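PDB 7CBD: exoglucanase A from Cellulomonas fimi, which uses its family 6 catalytic domain to hydrolyse the 1,4-beta-glucosidic linkages of cellulose with inversion of anomeric configuration, releasing cellobiose from non-reducing chain ends. Local coordinates for residues T156-S159 against C163-A166. Sequence-based numbering, arbitrary orientation.
Sequences TNIS and CQQA
Asn157 meets Cys163 through its backbone carbonyl: Asn157 O lies 3.4 Å from Cys163 CB and 3.6 Å from Cys163 SG, so the oxygen rests against the cysteine side chain. Asn157 CB also approaches the sulfur, 4.1 Å from Cys163 SG. Asn157 turns its amide from the helix, CG beside the backbone N (chi1 -64°), and Asn157 ND2 bonds to Asn153 OD1. That side chain lies about 6 Å from the side chain of Asp149, the predicted proton donor, which puts this buried end of the contact close to the probable catalytic centre.

Ile158 reaches the helix in two ways. Its CG1 branch is anti to the backbone N (chi1 -155°) and carries CD1 to within 3.6 Å of Cys163 O, with Cys163 CB at 4.2 Å from the same Ile158 CD1, an apolar touch. Its carbonyl receives the one hydrogen bond between the segments: Gln164 NE2 to Ile158 O is 2.8 Å, with an N-H...O angle of 160°. The oxygen lies practically in the amide plane of Gln164, and the donor in turn lies in the carbonyl plane of Ile158. The extended Gln164 chain crosses the Ile158 side chain at about a right angle, with Gln164 CG 4.1 Å from Ile158 CG1. Ser159 adds only a marginal backbone approach to the same amide.

Thus a side-chain-to-backbone bond on the exposed side and cysteine contacts on the buried side join the loop after helix 153-156 to the first turn of helix 161-182. The disulfide of Cys163 with Cys101 ties that turn to the loop of Cys101. Trp198 of helix 196-199 packs on Asn157, and helix 161-182 is the crossover between neighbouring parallel strands 141-146 and 187-192, a beta-alpha-beta unit of the barrel-like family 6 fold.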
loop_
_atom_site.group_PDB
_atom_site.type_symbol
_atom_site.label_atom_id
_atom_site.label_comp_id
_atom_site.label_asym_id
_atom_site.label_seq_id
_atom_site.Cartn_x
_atom_site.Cartn_y
_atom_site.Cartn_z
ATOM N N THR A 156 1.507 -18.829 0.706
ATOM C CA THR A 156 0.450 -18.935 -0.285
ATOM C C THR A 156 0.952 -19.272 -1.678
ATOM O O THR A 156 0.218 -19.889 -2.452
ATOM C CB THR A 156 -0.322 -17.613 -0.380
ATOM O OG1 THR A 156 0.583 -16.556 -0.730
ATOM C CG2 THR A 156 -1.023 -17.292 0.939
ATOM N N ASN A 157 2.171 -18.869 -2.023
ATOM C CA ASN A 157 2.674 -18.948 -3.387
ATOM C C ASN A 157 3.959 -19.754 -3.478
ATOM O O ASN A 157 4.707 -19.607 -4.445
ATOM C CB ASN A 157 2.872 -17.543 -3.947
ATOM C CG ASN A 157 1.573 -16.797 -4.062
ATOM O OD1 ASN A 157 0.529 -17.399 -4.343
ATOM N ND2 ASN A 157 1.612 -15.487 -3.830
ATOM N N ILE A 158 4.214 -20.620 -2.493
ATOM C CA ILE A 158 5.464 -21.369 -2.437
ATOM C C ILE A 158 5.528 -22.456 -3.499
ATOM O O ILE A 158 6.585 -23.066 -3.680
ATOM C CB ILE A 158 5.743 -21.849 -0.991
ATOM C CG1 ILE A 158 7.240 -22.070 -0.738
ATOM C CG2 ILE A 158 4.964 -23.122 -0.685
ATOM C CD1 ILE A 158 8.055 -20.805 -0.798
ATOM N N SER A 159 4.427 -22.702 -4.222
ATOM C CA SER A 159 4.457 -23.616 -5.359
ATOM C C SER A 159 5.209 -23.029 -6.543
ATOM O O SER A 159 5.556 -23.772 -7.468
ATOM C CB SER A 159 3.040 -24.011 -5.791
ATOM O OG SER A 159 2.284 -22.880 -6.202
ATOM N N CYS A 163 9.450 -18.299 -5.698
ATOM C CA CYS A 163 9.185 -18.043 -4.285
ATOM C C CYS A 163 9.959 -18.994 -3.380
ATOM O O CYS A 163 10.399 -18.595 -2.299
ATOM C CB CYS A 163 7.683 -18.074 -3.993
ATOM S SG CYS A 163 6.787 -16.677 -4.709
ATOM N N GLN A 164 10.146 -20.249 -3.807
ATOM C CA GLN A 164 11.041 -21.145 -3.082
ATOM C C GLN A 164 12.446 -20.561 -3.020
ATOM O O GLN A 164 13.080 -20.540 -1.956
ATOM C CB GLN A 164 11.063 -22.510 -3.769
ATOM C CG GLN A 164 9.728 -23.211 -3.739
ATOM C CD GLN A 164 9.624 -24.294 -4.784
ATOM O OE1 GLN A 164 10.640 -24.807 -5.263
ATOM N NE2 GLN A 164 8.395 -24.666 -5.135
ATOM N N GLN A 165 12.939 -20.064 -4.160
ATOM C CA GLN A 165 14.273 -19.478 -4.221
ATOM C C GLN A 165 14.369 -18.240 -3.344
ATOM O O GLN A 165 15.398 -18.002 -2.699
ATOM C CB GLN A 165 14.610 -19.111 -5.670
ATOM C CG GLN A 165 14.740 -20.303 -6.614
ATOM C CD GLN A 165 14.457 -19.948 -8.078
ATOM O OE1 GLN A 165 14.306 -18.775 -8.439
ATOM N NE2 GLN A 165 14.372 -20.971 -8.924
ATOM N N ALA A 166 13.299 -17.446 -3.298
ATOM C CA ALA A 166 13.329 -16.181 -2.575
ATOM C C ALA A 166 13.175 -16.371 -1.074
ATOM O O ALA A 166 13.635 -15.522 -0.304
ATOM C CB ALA A 166 12.231 -15.249 -3.097
#